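Local coordinates for spike protein P1 (Pseudoalteromonas phage pm2, PDB 2VVE) that forms the vertex spikes of the virion and binds the host receptor through its C-terminal domain, at residues Asp147-Ile159 against Ile170-Ser182. Residues are numbered along the deposited sequence; the frame is centred on the assembly and turned at random. Where two conformers were deposited one is given.
With CA (calcium ion), chain C.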
loop_
_atom_site.group_PDB
_atom_site.type_symbol
_atom_site.label_atom_id
_atom_site.label_comp_id
_atom_site.label_asym_id
_atom_site.label_seq_id
_atom_site.Cartn_x
_atom_site.Cartn_y
_atom_site.Cartn_z
ATOM N N ASP A 147 -32.769 -46.874 16.617
ATOM C CA ASP A 147 -32.724 -46.125 17.875
ATOM C C ASP A 147 -31.785 -46.743 18.913
ATOM O O ASP A 147 -31.430 -46.090 19.897
ATOM C CB ASP A 147 -34.135 -45.977 18.469
ATOM C CG ASP A 147 -35.055 -45.099 17.621
ATOM O OD1 ASP A 147 -34.595 -44.464 16.645
ATOM O OD2 ASP A 147 -36.259 -45.042 17.943
ATOM N N TYR A 148 -31.389 -48.000 18.696
ATOM C CA TYR A 148 -30.540 -48.702 19.662
ATOM C C TYR A 148 -29.239 -49.221 19.062
ATOM O O TYR A 148 -28.490 -49.961 19.707
ATOM C CB TYR A 148 -31.329 -49.818 20.353
ATOM C CG TYR A 148 -32.530 -49.265 21.077
ATOM C CD1 TYR A 148 -32.370 -48.465 22.218
ATOM C CD2 TYR A 148 -33.818 -49.482 20.601
ATOM C CE1 TYR A 148 -33.468 -47.927 22.877
ATOM C CE2 TYR A 148 -34.920 -48.949 21.255
ATOM C CZ TYR A 148 -34.737 -48.168 22.386
ATOM O OH TYR A 148 -35.826 -47.641 23.038
ATOM N N THR A 149 -28.987 -48.819 17.822
ATOM C CA THR A 149 -27.712 -49.045 17.156
ATOM C C THR A 149 -26.613 -48.312 17.926
ATOM O O THR A 149 -26.762 -47.130 18.256
ATOM C CB THR A 149 -27.765 -48.542 15.691
ATOM O OG1 THR A 149 -28.846 -49.189 15.000
ATOM C CG2 THR A 149 -26.455 -48.821 14.959
ATOM N N SER A 150 -25.533 -49.030 18.239
ATOM C CA SER A 150 -24.398 -48.464 18.954
ATOM C C SER A 150 -23.399 -47.850 17.979
ATOM O O SER A 150 -22.801 -48.560 17.160
ATOM C CB SER A 150 -23.713 -49.533 19.807
ATOM O OG SER A 150 -24.555 -49.968 20.857
ATOM N N ILE A 151 -23.225 -46.537 18.079
ATOM C CA ILE A 151 -22.279 -45.810 17.244
ATOM C C ILE A 151 -21.063 -45.369 18.060
ATOM O O ILE A 151 -21.201 -44.678 19.076
ATOM C CB ILE A 151 -22.948 -44.584 16.553
ATOM C CG1 ILE A 151 -24.046 -45.031 15.570
ATOM C CG2 ILE A 151 -21.906 -43.686 15.867
ATOM C CD1 ILE A 151 -23.579 -45.937 14.415
ATOM N N SER A 152 -19.877 -45.778 17.610
ATOM C CA SER A 152 -18.625 -45.308 18.207
ATOM C C SER A 152 -18.215 -44.004 17.547
ATOM O O SER A 152 -18.289 -43.863 16.323
ATOM C CB SER A 152 -17.507 -46.353 18.078
ATOM O OG SER A 152 -17.801 -47.507 18.853
ATOM N N VAL A 153 -17.810 -43.046 18.377
ATOM C CA VAL A 153 -17.374 -41.732 17.907
ATOM C C VAL A 153 -15.997 -41.370 18.473
ATOM O O VAL A 153 -15.634 -41.768 19.584
ATOM C CB VAL A 153 -18.391 -40.600 18.247
ATOM C CG1 VAL A 153 -19.764 -40.883 17.628
ATOM C CG2 VAL A 153 -18.520 -40.406 19.743
ATOM N N LYS A 154 -15.227 -40.639 17.681
ATOM C CA LYS A 154 -13.970 -40.075 18.141
ATOM C C LYS A 154 -13.699 -38.791 17.351
ATOM O O LYS A 154 -13.063 -38.833 16.287
ATOM C CB LYS A 154 -12.817 -41.087 18.029
ATOM C CG LYS A 154 -11.476 -40.555 18.565
ATOM C CD LYS A 154 -10.462 -41.658 18.822
ATOM C CE LYS A 154 -10.592 -42.226 20.222
ATOM N NZ LYS A 154 -9.602 -43.311 20.447
ATOM N N PRO A 155 -14.201 -37.645 17.862
ATOM C CA PRO A 155 -13.994 -36.369 17.177
ATOM C C PRO A 155 -12.519 -35.961 17.206
ATOM O O PRO A 155 -11.795 -36.338 18.129
ATOM C CB PRO A 155 -14.865 -35.385 17.973
ATOM C CG PRO A 155 -15.009 -36.027 19.337
ATOM C CD PRO A 155 -15.013 -37.499 19.088
ATOM N N ALA A 156 -12.073 -35.230 16.192
ATOM C CA ALA A 156 -10.682 -34.762 16.155
ATOM C C ALA A 156 -10.580 -33.384 15.525
ATOM O O ALA A 156 -11.507 -32.944 14.828
ATOM C CB ALA A 156 -9.794 -35.753 15.407
ATOM N N PHE A 157 -9.476 -32.695 15.816
ATOM C CA PHE A 157 -9.007 -31.597 14.976
ATOM C C PHE A 157 -7.857 -32.141 14.178
ATOM O O PHE A 157 -6.913 -32.681 14.761
ATOM C CB PHE A 157 -8.481 -30.430 15.810
ATOM C CG PHE A 157 -9.496 -29.834 16.733
ATOM C CD1 PHE A 157 -10.675 -29.287 16.234
ATOM C CD2 PHE A 157 -9.265 -29.806 18.103
ATOM C CE1 PHE A 157 -11.623 -28.705 17.105
ATOM C CE2 PHE A 157 -10.206 -29.245 18.989
ATOM C CZ PHE A 157 -11.384 -28.689 18.480
ATOM N N TYR A 158 -7.945 -32.024 12.850
ATOM C CA TYR A 158 -6.780 -32.241 11.999
ATOM C C TYR A 158 -6.163 -30.868 11.733
ATOM O O TYR A 158 -6.821 -30.000 11.165
ATOM C CB TYR A 158 -7.170 -32.883 10.661
ATOM C CG TYR A 158 -7.634 -34.325 10.717
ATOM C CD1 TYR A 158 -7.552 -35.091 11.896
ATOM C CD2 TYR A 158 -8.154 -34.926 9.584
ATOM C CE1 TYR A 158 -7.987 -36.415 11.916
ATOM C CE2 TYR A 158 -8.584 -36.235 9.598
ATOM C CZ TYR A 158 -8.495 -36.981 10.744
ATOM O OH TYR A 158 -8.930 -38.295 10.685
ATOM N N ILE A 159 -4.907 -30.677 12.132
ATOM C CA ILE A 159 -4.267 -29.361 12.053
ATOM C C ILE A 159 -2.981 -29.426 11.226
ATOM O O ILE A 159 -2.158 -30.328 11.414
ATOM C CB ILE A 159 -3.957 -28.786 13.462
ATOM C CG1 ILE A 159 -5.201 -28.866 14.366
ATOM C CG2 ILE A 159 -3.412 -27.342 13.359
ATOM C CD1 ILE A 159 -5.015 -28.253 15.766
ATOM N N ILE A 170 -1.875 -33.068 11.466
ATOM C CA ILE A 170 -1.744 -33.782 12.745
ATOM C C ILE A 170 -3.135 -33.958 13.348
ATOM O O ILE A 170 -3.918 -33.003 13.453
ATOM C CB ILE A 170 -0.815 -33.033 13.733
ATOM C CG1 ILE A 170 0.521 -32.669 13.063
ATOM C CG2 ILE A 170 -0.640 -33.828 15.061
ATOM C CD1 ILE A 170 1.267 -33.839 12.387
ATOM N N LYS A 171 -3.450 -35.197 13.709
ATOM C CA LYS A 171 -4.719 -35.513 14.336
ATOM C C LYS A 171 -4.649 -35.318 15.854
ATOM O O LYS A 171 -3.814 -35.933 16.518
ATOM C CB LYS A 171 -5.079 -36.965 14.016
ATOM C CG LYS A 171 -6.248 -37.532 14.831
ATOM C CD LYS A 171 -6.547 -38.975 14.443
ATOM C CE LYS A 171 -5.454 -39.930 14.918
ATOM N NZ LYS A 171 -5.745 -41.326 14.495
ATOM N N TYR A 172 -5.537 -34.482 16.398
ATOM C CA TYR A 172 -5.624 -34.303 17.864
ATOM C C TYR A 172 -6.944 -34.797 18.418
ATOM O O TYR A 172 -8.017 -34.415 17.924
ATOM C CB TYR A 172 -5.457 -32.835 18.264
ATOM C CG TYR A 172 -4.094 -32.285 17.989
ATOM C CD1 TYR A 172 -3.091 -32.333 18.958
ATOM C CD2 TYR A 172 -3.811 -31.675 16.766
ATOM C CE1 TYR A 172 -1.821 -31.818 18.710
ATOM C CE2 TYR A 172 -2.546 -31.151 16.512
ATOM C CZ TYR A 172 -1.562 -31.226 17.488
ATOM O OH TYR A 172 -0.311 -30.709 17.232
ATOM N N THR A 173 -6.858 -35.631 19.449
ATOM C CA THR A 173 -8.040 -36.205 20.113
ATOM C C THR A 173 -7.919 -36.153 21.640
ATOM O O THR A 173 -6.808 -36.043 22.180
ATOM C CB THR A 173 -8.280 -37.684 19.689
ATOM O OG1 THR A 173 -7.106 -38.456 19.966
ATOM C CG2 THR A 173 -8.619 -37.798 18.190
ATOM N N SER A 174 -9.056 -36.246 22.334
ATOM C CA SER A 174 -9.043 -36.309 23.809
ATOM C C SER A 174 -9.985 -37.354 24.411
ATOM O O SER A 174 -9.814 -37.751 25.570
ATOM C CB SER A 174 -9.340 -34.933 24.421
ATOM O OG SER A 174 -10.721 -34.599 24.315
ATOM N N TYR A 175 -10.988 -37.782 23.646
ATOM C CA TYR A 175 -11.957 -38.794 24.124
ATOM C C TYR A 175 -12.548 -39.620 22.980
ATOM O O TYR A 175 -12.606 -39.168 21.829
ATOM C CB TYR A 175 -13.106 -38.150 24.938
ATOM C CG TYR A 175 -14.200 -37.502 24.094
ATOM C CD1 TYR A 175 -15.319 -38.233 23.666
ATOM C CD2 TYR A 175 -14.115 -36.160 23.727
ATOM C CE1 TYR A 175 -16.322 -37.637 22.887
ATOM C CE2 TYR A 175 -15.104 -35.559 22.958
ATOM C CZ TYR A 175 -16.198 -36.298 22.535
ATOM O OH TYR A 175 -17.158 -35.673 21.771
ATOM N N GLY A 176 -12.978 -40.835 23.314
ATOM C CA GLY A 176 -13.867 -41.620 22.454
ATOM C C GLY A 176 -15.131 -41.957 23.229
ATOM O O GLY A 176 -15.113 -41.991 24.459
ATOM N N SER A 177 -16.227 -42.206 22.517
ATOM C CA SER A 177 -17.509 -42.524 23.166
ATOM C C SER A 177 -18.304 -43.523 22.341
ATOM O O SER A 177 -18.285 -43.482 21.109
ATOM C CB SER A 177 -18.330 -41.243 23.366
ATOM O OG SER A 177 -19.604 -41.515 23.918
ATOM N N THR A 178 -19.009 -44.420 23.023
ATOM C CA THR A 178 -19.813 -45.414 22.335
ATOM C C THR A 178 -21.177 -45.520 22.993
ATOM O O THR A 178 -21.298 -45.537 24.226
ATOM C CB THR A 178 -19.112 -46.800 22.297
ATOM O OG1 THR A 178 -17.779 -46.651 21.799
ATOM C CG2 THR A 178 -19.854 -47.762 21.384
ATOM N N GLY A 179 -22.200 -45.582 22.152
ATOM C CA GLY A 179 -23.554 -45.841 22.598
ATOM C C GLY A 179 -24.562 -45.382 21.566
ATOM O O GLY A 179 -24.210 -45.098 20.413
ATOM N N SER A 180 -25.826 -45.360 21.979
ATOM C CA SER A 180 -26.886 -44.788 21.162
ATOM C C SER A 180 -27.093 -43.350 21.614
ATOM O O SER A 180 -27.584 -43.096 22.716
ATOM C CB SER A 180 -28.171 -45.608 21.296
ATOM O OG SER A 180 -27.923 -46.965 20.969
ATOM N N HIS A 181 -26.702 -42.416 20.755
ATOM C CA HIS A 181 -26.671 -40.997 21.104
ATOM C C HIS A 181 -27.984 -40.279 20.818
ATOM O O HIS A 181 -28.453 -40.247 19.678
ATOM C CB HIS A 181 -25.512 -40.315 20.378
ATOM C CG HIS A 181 -24.209 -41.044 20.512
ATOM N ND1 HIS A 181 -23.317 -40.792 21.530
ATOM C CD2 HIS A 181 -23.657 -42.029 19.764
ATOM C CE1 HIS A 181 -22.269 -41.584 21.400
ATOM N NE2 HIS A 181 -22.450 -42.346 20.337
ATOM N N SER A 182 -28.573 -39.706 21.864
ATOM C CA SER A 182 -29.830 -38.971 21.727
ATOM C C SER A 182 -29.615 -37.491 21.382
ATOM O O SER A 182 -30.548 -36.805 20.959
ATOM C CB SER A 182 -30.712 -39.141 22.974
ATOM O OG SER A 182 -29.986 -38.941 24.171
HETATM CA CA CA C . -21.158 -49.951 16.345
HETATM O O HOH W 1 -20.270 -49.407 18.150
HETATM O O HOH W 2 -11.565 -36.893 20.812
HETATM O O HOH W 3 -19.384 -51.306 15.483
HETATM O O HOH W 4 -21.543 -51.829 17.774
#
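P155 crosses Y175 at about a right angle: CD sits 4.3 Å from the ring centroid in an off-centre CH-pi contact, while CG reaches the phenol end, 3.4 Å from Y175 CZ. The tyrosine gets there because its ring swings between its own backbone N and carbonyl carbon (chi1 79°), back toward the proline. Beside them the two chains part, and a water bridges the gap, donating to P155 O and Y175 O and accepting from S174 N.

On either side of this break the strands pair as an antiparallel hairpin, with the register shifted by one residue between the two runs. In the run formed by 155-159 and 170-172, F157 and I159 bond reciprocally to Y172 and I170. I159 CD1 lies 3.8 Å from Y172 CD2, the two side chains crossing at about a right angle, and on the other face K171 CG meets the edge of the Y158 ring.

In the run of 151-153 with 177-179, V153 and S177 exchange backbone bonds, and S152 OG lies 3.1 Å from T178 OG1 in a hydroxyl-hydroxyl bond. I151 O takes H181 NE2 at 2.9 Å, almost in the imidazole plane, plus a weak bond from G179 N.

S150 O binds the calcium ion together with D212 and D214, and S152 OG bonds to one of the metal's waters. F157 packs on strands 129-137 and 189-195 of a second antiparallel sheet, consistent with a jelly-roll sandwich; Y175 OH bonds to H137, and strand 200-208 pairs with the far edge of 151-160.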